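Local coordinates for protein malate dehydrogenase (Pyrococcus horikoshii, PDB 1V9N) that catalyses the NAD-dependent oxidation of (S)-malate to oxaloacetate as a homodimeric dehydrogenase of the LDH2/MDH2 family, at residues 20-24 / 37-42; 85-89 / 118-122; 255-260 / 278-282. All blocks are in the same frame, centred on the assembly; numbering follows the deposited sequence.

Contact 1. Residues 20-24 / 37-42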
loop_
_atom_site.group_PDB
_atom_site.type_symbol
_atom_site.label_atom_id
_atom_site.label_comp_id
_atom_site.label_asym_id
_atom_site.label_seq_id
_atom_site.Cartn_x
_atom_site.Cartn_y
_atom_site.Cartn_z
ATOM N N PHE A 20 -0.913 24.182 -21.830
ATOM C CA PHE A 20 -2.208 23.518 -21.871
ATOM C C PHE A 20 -2.863 23.602 -23.247
ATOM O O PHE A 20 -3.272 22.584 -23.804
ATOM C CB PHE A 20 -3.153 24.139 -20.841
ATOM C CG PHE A 20 -4.498 23.476 -20.777
ATOM C CD1 PHE A 20 -4.729 22.426 -19.892
ATOM C CD2 PHE A 20 -5.531 23.887 -21.611
ATOM C CE1 PHE A 20 -5.970 21.798 -19.841
ATOM C CE2 PHE A 20 -6.776 23.261 -21.567
ATOM C CZ PHE A 20 -6.993 22.213 -20.678
ATOM N N SER A 21 -2.980 24.818 -23.779
ATOM C CA SER A 21 -3.611 25.024 -25.083
ATOM C C SER A 21 -2.832 24.320 -26.191
ATOM O O SER A 21 -3.408 23.853 -27.165
ATOM C CB SER A 21 -3.718 26.522 -25.394
ATOM O OG SER A 21 -2.434 27.112 -25.479
ATOM N N PHE A 22 -1.517 24.251 -26.034
ATOM C CA PHE A 22 -0.681 23.580 -27.015
ATOM C C PHE A 22 -1.092 22.112 -27.102
ATOM O O PHE A 22 -1.440 21.618 -28.178
ATOM C CB PHE A 22 0.788 23.675 -26.612
ATOM C CG PHE A 22 1.684 22.761 -27.396
ATOM C CD1 PHE A 22 1.901 22.973 -28.752
ATOM C CD2 PHE A 22 2.274 21.659 -26.787
ATOM C CE1 PHE A 22 2.688 22.099 -29.490
ATOM C CE2 PHE A 22 3.066 20.776 -27.518
ATOM C CZ PHE A 22 3.271 20.996 -28.870
ATOM N N ILE A 23 -1.057 21.423 -25.962
ATOM C CA ILE A 23 -1.425 20.012 -25.902
ATOM C C ILE A 23 -2.787 19.780 -26.541
ATOM O O ILE A 23 -2.961 18.844 -27.321
ATOM C CB ILE A 23 -1.463 19.497 -24.435
ATOM C CG1 ILE A 23 -0.067 19.586 -23.821
ATOM C CG2 ILE A 23 -1.957 18.050 -24.390
ATOM C CD1 ILE A 23 -0.041 19.327 -22.323
ATOM N N VAL A 24 -3.749 20.635 -26.206
ATOM C CA VAL A 24 -5.099 20.520 -26.747
ATOM C C VAL A 24 -5.119 20.698 -28.269
ATOM O O VAL A 24 -5.893 20.032 -28.964
ATOM C CB VAL A 24 -6.056 21.549 -26.085
ATOM C CG1 VAL A 24 -7.409 21.537 -26.782
ATOM C CG2 VAL A 24 -6.237 21.208 -24.605
ATOM N N ALA A 37 -9.392 15.738 -24.991
ATOM C CA ALA A 37 -8.084 16.373 -25.131
ATOM C C ALA A 37 -7.799 17.228 -23.899
ATOM O O ALA A 37 -6.668 17.291 -23.422
ATOM C CB ALA A 37 -8.049 17.248 -26.386
ATOM N N LYS A 38 -8.831 17.896 -23.396
ATOM C CA LYS A 38 -8.690 18.736 -22.212
ATOM C C LYS A 38 -8.372 17.905 -20.965
ATOM O O LYS A 38 -7.648 18.356 -20.078
ATOM C CB LYS A 38 -9.967 19.562 -21.996
ATOM C CG LYS A 38 -10.209 20.589 -23.092
ATOM C CD LYS A 38 -11.432 21.453 -22.813
ATOM C CE LYS A 38 -11.606 22.510 -23.896
ATOM N NZ LYS A 38 -12.765 23.404 -23.628
ATOM N N ILE A 39 -8.910 16.690 -20.897
ATOM C CA ILE A 39 -8.638 15.813 -19.756
ATOM C C ILE A 39 -7.174 15.377 -19.794
ATOM O O ILE A 39 -6.485 15.400 -18.779
ATOM C CB ILE A 39 -9.546 14.560 -19.777
ATOM C CG1 ILE A 39 -10.996 14.962 -19.497
ATOM C CG2 ILE A 39 -9.065 13.549 -18.743
ATOM C CD1 ILE A 39 -12.003 13.852 -19.734
ATOM N N VAL A 40 -6.696 14.983 -20.970
ATOM C CA VAL A 40 -5.304 14.561 -21.103
ATOM C C VAL A 40 -4.369 15.720 -20.748
ATOM O O VAL A 40 -3.422 15.555 -19.976
ATOM C CB VAL A 40 -5.000 14.085 -22.548
ATOM C CG1 VAL A 40 -3.537 13.667 -22.664
ATOM C CG2 VAL A 40 -5.916 12.916 -22.911
ATOM N N ALA A 41 -4.647 16.894 -21.305
ATOM C CA ALA A 41 -3.825 18.074 -21.048
ATOM C C ALA A 41 -3.795 18.403 -19.554
ATOM O O ALA A 41 -2.737 18.685 -18.991
ATOM C CB ALA A 41 -4.361 19.262 -21.842
ATOM N N ASP A 42 -4.964 18.364 -18.922
ATOM C CA ASP A 42 -5.078 18.646 -17.495
ATOM C C ASP A 42 -4.169 17.702 -16.705
ATOM O O ASP A 42 -3.450 18.125 -15.801
ATOM C CB ASP A 42 -6.530 18.461 -17.043
ATOM C CG ASP A 42 -6.767 18.933 -15.617
ATOM O OD1 ASP A 42 -7.840 18.616 -15.057
ATOM O OD2 ASP A 42 -5.888 19.623 -15.055
#
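Ala-37, at the Val-24 end of the crossing, turns its methyl toward helix 16-29, where CG1 of Val-24 lies 4.4 Å from its CB, a loose touch; the same methyl also packs on Leu-27 and Thr-28 further along that helix. One residue on, Lys-38 contributes the root of its side chain: its CB sits beside CZ of Phe-20 and its CG near CG2 of Val-24, while the extended chain carries the amine away from helix 16-29, toward a long, weak ion pair with Glu-35. The carbonyl of Lys-38 also comes near the Phe-20 ring, obliquely, but is already taken by the amide of Asp-42 in the helix. Ala-41 is the centre of the contact. Its CB enters over one face of the Phe-20 ring, 4.0 Å from the centroid and 28° off the normal, a CH-pi contact that leans toward CE1. The ring reaches this position because CG of Phe-20 stands anti to the backbone N (chi1 -178°), which sends it out across the gap. CG2 of Ile-23, 3.7 Å from the CB of Ala-41, and CG2 of Val-24, at 3.9 Å, complete a three-sided socket round that methyl. An alanine in place of Phe-20 would probably leave the methyl of Ala-41 without its aromatic cover and open a gap beside the Lys-38 stem. Asp-42 closes the contact: its backbone N lies 3.7 Å from CE1 of Phe-20, oblique to the ring, and its OD1 is hydrogen-bonded to the hydroxyl of Tyr-133. The segment axes approach to 8.8 Å at 135°. Because the touching groups are mostly methyls and one ring, these consecutive helices are held by shape and CH-pi contact, and the polar ends of Lys-38 and Asp-42 find partners outside the two segments.

Contact 2. Residues 85-89 / 118-122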
loop_
_atom_site.group_PDB
_atom_site.type_symbol
_atom_site.label_atom_id
_atom_site.label_comp_id
_atom_site.label_asym_id
_atom_site.label_seq_id
_atom_site.Cartn_x
_atom_site.Cartn_y
_atom_site.Cartn_z
ATOM N N PRO A 85 -24.058 -1.678 -6.786
ATOM C CA PRO A 85 -24.218 -0.343 -6.209
ATOM C C PRO A 85 -22.894 0.296 -5.774
ATOM O O PRO A 85 -22.742 1.520 -5.818
ATOM C CB PRO A 85 -25.159 -0.596 -5.033
ATOM C CG PRO A 85 -26.029 -1.722 -5.553
ATOM C CD PRO A 85 -24.995 -2.637 -6.172
ATOM N N SER A 86 -21.935 -0.533 -5.368
ATOM C CA SER A 86 -20.641 -0.028 -4.913
ATOM C C SER A 86 -19.419 -0.433 -5.740
ATOM O O SER A 86 -18.287 -0.237 -5.299
ATOM C CB SER A 86 -20.409 -0.433 -3.452
ATOM O OG SER A 86 -21.309 0.245 -2.593
ATOM N N TYR A 87 -19.625 -0.992 -6.928
ATOM C CA TYR A 87 -18.478 -1.381 -7.747
ATOM C C TYR A 87 -18.811 -1.506 -9.221
ATOM O O TYR A 87 -19.982 -1.544 -9.615
ATOM C CB TYR A 87 -17.904 -2.717 -7.260
ATOM C CG TYR A 87 -18.619 -3.932 -7.815
ATOM C CD1 TYR A 87 -18.250 -4.478 -9.046
ATOM C CD2 TYR A 87 -19.699 -4.505 -7.137
ATOM C CE1 TYR A 87 -18.941 -5.562 -9.591
ATOM C CE2 TYR A 87 -20.394 -5.586 -7.674
ATOM C CZ TYR A 87 -20.007 -6.109 -8.902
ATOM O OH TYR A 87 -20.675 -7.185 -9.435
ATOM N N ALA A 88 -17.760 -1.566 -10.031
ATOM C CA ALA A 88 -17.903 -1.739 -11.463
ATOM C C ALA A 88 -16.594 -2.230 -12.077
ATOM O O ALA A 88 -15.497 -1.901 -11.603
ATOM C CB ALA A 88 -18.333 -0.435 -12.117
ATOM N N LEU A 89 -16.722 -3.054 -13.109
ATOM C CA LEU A 89 -15.573 -3.564 -13.840
ATOM C C LEU A 89 -15.741 -2.941 -15.223
ATOM O O LEU A 89 -16.735 -3.174 -15.906
ATOM C CB LEU A 89 -15.599 -5.093 -13.910
ATOM C CG LEU A 89 -14.606 -5.756 -14.871
ATOM C CD1 LEU A 89 -13.200 -5.235 -14.624
ATOM C CD2 LEU A 89 -14.664 -7.268 -14.688
ATOM N N GLY A 118 -17.044 3.145 -3.245
ATOM C CA GLY A 118 -17.015 3.019 -4.690
ATOM C C GLY A 118 -15.696 2.432 -5.170
ATOM O O GLY A 118 -14.639 3.028 -4.969
ATOM N N ILE A 119 -15.752 1.260 -5.789
ATOM C CA ILE A 119 -14.554 0.606 -6.309
ATOM C C ILE A 119 -14.731 0.304 -7.788
ATOM O O ILE A 119 -15.585 -0.494 -8.175
ATOM C CB ILE A 119 -14.248 -0.713 -5.552
ATOM C CG1 ILE A 119 -13.814 -0.391 -4.119
ATOM C CG2 ILE A 119 -13.163 -1.513 -6.285
ATOM C CD1 ILE A 119 -13.586 -1.614 -3.243
ATOM N N VAL A 120 -13.936 0.963 -8.618
ATOM C CA VAL A 120 -14.024 0.738 -10.050
ATOM C C VAL A 120 -12.671 0.259 -10.540
ATOM O O VAL A 120 -11.636 0.847 -10.224
ATOM C CB VAL A 120 -14.435 2.020 -10.815
ATOM C CG1 VAL A 120 -14.451 1.748 -12.315
ATOM C CG2 VAL A 120 -15.822 2.480 -10.364
ATOM N N ILE A 121 -12.687 -0.831 -11.292
ATOM C CA ILE A 121 -11.468 -1.388 -11.841
ATOM C C ILE A 121 -11.594 -1.406 -13.357
ATOM O O ILE A 121 -12.661 -1.697 -13.903
ATOM C CB ILE A 121 -11.232 -2.795 -11.283
ATOM C CG1 ILE A 121 -11.088 -2.694 -9.757
ATOM C CG2 ILE A 121 -9.990 -3.407 -11.898
ATOM C CD1 ILE A 121 -10.966 -4.003 -9.051
ATOM N N ALA A 122 -10.502 -1.084 -14.038
ATOM C CA ALA A 122 -10.531 -1.038 -15.488
ATOM C C ALA A 122 -9.419 -1.843 -16.137
ATOM O O ALA A 122 -8.308 -1.919 -15.623
ATOM C CB ALA A 122 -10.460 0.424 -15.957
#
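Ala-88 O and Ile-121 N form one of the two shortest bonds here, 3.0 Å long and nearly straight at 168°, the amide approaching nearly along the C=O axis. The same oxygen also receives a CA-H contact from Val-120, whose CA lies 3.4 Å away, so two groups of strand 117-125 grip it. The pattern recurs two residues earlier: Ser-86 O takes the amide of Ile-119, with the donor tilted out of the carbonyl plane, and a CA-H contact from Gly-118. In the opposite direction Ile-119 O accepts the amide of Ala-88 at 3.1 Å, in the carbonyl plane, while CA of Tyr-87 closes on that oxygen as well. The hydroxyl of Ser-86 is hydrogen-bonded to OG1 of Thr-115.

Side chains alternate. CB of Ala-88 meets CG2 of Val-120 at 4.2 Å on the face covered by helix 97-115, where Leu-107 and Ala-108 lie. Tyr-87, Leu-89, Ile-119 and Ile-121 occupy the other face. The CG of Tyr-87 lies between backbone N and carbonyl carbon (chi1 84°), and its ring is carried away from strand 117-125, to meet Phe-290 of the second subunit with the ring planes inclined to each other. Leu-89 brings CD1 back to 3.7 Å from Ile-121 O. The phenyl ring of Phe-281 borders both isoleucines, and Ile-119 also packs on Ile-117 of the second subunit. Paired in register, with segment axes only 4° apart, these neighbouring parallel strands are the two arms of a beta-alpha-beta crossover through helix 97-115, within the mixed sheet of the subunit.

Contact 3. Residues 255-260 / 278-282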
loop_
_atom_site.group_PDB
_atom_site.type_symbol
_atom_site.label_atom_id
_atom_site.label_comp_id
_atom_site.label_asym_id
_atom_site.label_seq_id
_atom_site.Cartn_x
_atom_site.Cartn_y
_atom_site.Cartn_z
ATOM N N LEU A 255 -4.849 -6.336 -7.853
ATOM C CA LEU A 255 -6.057 -5.515 -7.785
ATOM C C LEU A 255 -6.438 -4.910 -9.133
ATOM O O LEU A 255 -7.617 -4.687 -9.413
ATOM C CB LEU A 255 -5.880 -4.403 -6.742
ATOM C CG LEU A 255 -5.734 -4.889 -5.291
ATOM C CD1 LEU A 255 -5.429 -3.709 -4.370
ATOM C CD2 LEU A 255 -7.010 -5.589 -4.854
ATOM N N SER A 256 -5.438 -4.655 -9.970
ATOM C CA SER A 256 -5.663 -4.068 -11.282
ATOM C C SER A 256 -5.777 -5.091 -12.410
ATOM O O SER A 256 -6.845 -5.284 -12.976
ATOM C CB SER A 256 -4.527 -3.094 -11.623
ATOM O OG SER A 256 -4.437 -2.050 -10.669
ATOM N N GLY A 257 -4.660 -5.738 -12.729
ATOM C CA GLY A 257 -4.627 -6.690 -13.824
ATOM C C GLY A 257 -5.307 -8.033 -13.665
ATOM O O GLY A 257 -6.033 -8.461 -14.567
ATOM N N ILE A 258 -5.079 -8.705 -12.542
ATOM C CA ILE A 258 -5.676 -10.019 -12.322
ATOM C C ILE A 258 -7.184 -9.961 -12.046
ATOM O O ILE A 258 -7.972 -10.658 -12.694
ATOM C CB ILE A 258 -4.993 -10.763 -11.147
ATOM C CG1 ILE A 258 -3.476 -10.814 -11.362
ATOM C CG2 ILE A 258 -5.535 -12.187 -11.054
ATOM C CD1 ILE A 258 -3.058 -11.529 -12.648
ATOM N N LEU A 259 -7.584 -9.126 -11.091
ATOM C CA LEU A 259 -8.995 -9.007 -10.727
ATOM C C LEU A 259 -9.907 -8.525 -11.852
ATOM O O LEU A 259 -11.083 -8.893 -11.907
ATOM C CB LEU A 259 -9.136 -8.074 -9.522
ATOM C CG LEU A 259 -10.540 -7.838 -8.961
ATOM C CD1 LEU A 259 -11.161 -9.164 -8.502
ATOM C CD2 LEU A 259 -10.445 -6.852 -7.800
ATOM N N SER A 260 -9.375 -7.704 -12.749
ATOM C CA SER A 260 -10.169 -7.166 -13.846
ATOM C C SER A 260 -10.289 -8.103 -15.040
ATOM O O SER A 260 -11.075 -7.851 -15.954
ATOM C CB SER A 260 -9.555 -5.859 -14.339
ATOM O OG SER A 260 -8.325 -6.122 -14.997
ATOM N N VAL A 278 -3.261 -1.886 -20.297
ATOM C CA VAL A 278 -2.857 -1.317 -19.020
ATOM C C VAL A 278 -4.134 -1.398 -18.187
ATOM O O VAL A 278 -5.228 -1.168 -18.708
ATOM C CB VAL A 278 -2.438 0.164 -19.146
ATOM C CG1 VAL A 278 -2.114 0.721 -17.772
ATOM C CG2 VAL A 278 -1.224 0.292 -20.055
ATOM N N CYS A 279 -4.006 -1.743 -16.911
ATOM C CA CYS A 279 -5.175 -1.858 -16.049
ATOM C C CYS A 279 -5.073 -0.906 -14.863
ATOM O O CYS A 279 -3.976 -0.600 -14.402
ATOM C CB CYS A 279 -5.328 -3.305 -15.570
ATOM S SG CYS A 279 -5.570 -4.518 -16.932
ATOM N N HIS A 280 -6.220 -0.437 -14.375
ATOM C CA HIS A 280 -6.239 0.501 -13.258
ATOM C C HIS A 280 -7.179 0.064 -12.140
ATOM O O HIS A 280 -8.089 -0.739 -12.350
ATOM C CB HIS A 280 -6.696 1.891 -13.718
ATOM C CG HIS A 280 -6.146 2.321 -15.043
ATOM N ND1 HIS A 280 -4.799 2.304 -15.337
ATOM C CD2 HIS A 280 -6.762 2.830 -16.136
ATOM C CE1 HIS A 280 -4.612 2.782 -16.554
ATOM N NE2 HIS A 280 -5.787 3.109 -17.061
ATOM N N PHE A 281 -6.953 0.625 -10.957
ATOM C CA PHE A 281 -7.766 0.355 -9.773
ATOM C C PHE A 281 -8.156 1.714 -9.193
ATOM O O PHE A 281 -7.302 2.578 -9.008
ATOM C CB PHE A 281 -6.957 -0.425 -8.729
ATOM C CG PHE A 281 -7.685 -0.640 -7.423
ATOM C CD1 PHE A 281 -8.548 -1.718 -7.258
ATOM C CD2 PHE A 281 -7.517 0.251 -6.365
ATOM C CE1 PHE A 281 -9.235 -1.912 -6.058
ATOM C CE2 PHE A 281 -8.199 0.070 -5.159
ATOM C CZ PHE A 281 -9.061 -1.017 -5.006
ATOM N N PHE A 282 -9.443 1.907 -8.922
ATOM C CA PHE A 282 -9.927 3.161 -8.350
ATOM C C PHE A 282 -10.818 2.832 -7.164
ATOM O O PHE A 282 -11.674 1.944 -7.239
ATOM C CB PHE A 282 -10.730 3.959 -9.384
ATOM C CG PHE A 282 -9.977 4.230 -10.659
ATOM C CD1 PHE A 282 -9.039 5.256 -10.728
ATOM C CD2 PHE A 282 -10.183 3.433 -11.784
ATOM C CE1 PHE A 282 -8.315 5.483 -11.899
ATOM C CE2 PHE A 282 -9.464 3.651 -12.959
ATOM C CZ PHE A 282 -8.528 4.681 -13.015
#
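Cys-279 and Ser-256, with Leu-255 and Phe-281 beside them, make the close part of the contact, where helix 242-258 meets strand 278-285. CB of Cys-279 sits 3.6 Å from Ser-256 O, and CB of Ser-256 rests against the Cys-279 carbonyl group. The small side chains of Ser-256 and Cys-279 probably let the backbones draw near: the CA atoms of Ser-256 and His-280 are 5.0 Å apart. OG of Ser-256 lies 3.6 Å from CB of Phe-281, and bonds weakly to Val-252 O, one turn earlier. CB of Leu-255 and its carbonyl oxygen both reach CD1 of Phe-281, the CB at 3.8 Å and the oxygen obliquely to the ring. With CG anti to the backbone N (chi1 175°), the ring extends past Ser-256 toward Leu-255.

The helix packs on the face of the mixed sheet where Cys-279 and Phe-281 project; His-280, on the opposite face, stacks on Tyr-128 and bonds Ser-125 and Thr-149, with its side chain about 7 Å from the bound NADPH. The helix widens into a pi-type turn at 255-258.

The touch is slighter toward Gly-257 and Ser-260. SG of Cys-279 lies near CA of Gly-257, and farther along Ser-260 OG comes within 3.7 Å of that SG. The hydroxyl of Ser-260 also donates to Ser-256 O at 2.6 Å, in the carbonyl plane. That short bond ties Ser-260 back to Ser-256 and occupies the carbonyl that Cys-279 CB touches. Neither side opens to solvent, since every touching residue is buried: Met-148 of strand 144-149 packs on Leu-255 and Phe-281, and Ile-285 and Met-283 of the second subunit close over Leu-255 and Phe-281 respectively.

How the contacts relate
Contacts 2 and 3 are buried and share the mixed sheet: strands 117-125 and 278-285 are neighbours in it, with Val-120 O close to Phe-282 N and Ala-122 O close to His-280 N, both at 2.8 Å and probably hydrogen-bonded. Their centres are 11 Å apart and both touch the second subunit. Contact 1 stands apart, its centre about 26 to 27 Å from theirs; it is partly buried, joins two helices and meets no other chain. The chemistry follows the place: backbone hydrogen bonds pair the strands in contact 2, small residues and a leucine-phenylalanine touch seat helix 242-258 on the sheet in contact 3, and apolar packing under an aromatic ring joins the helices in contact 1.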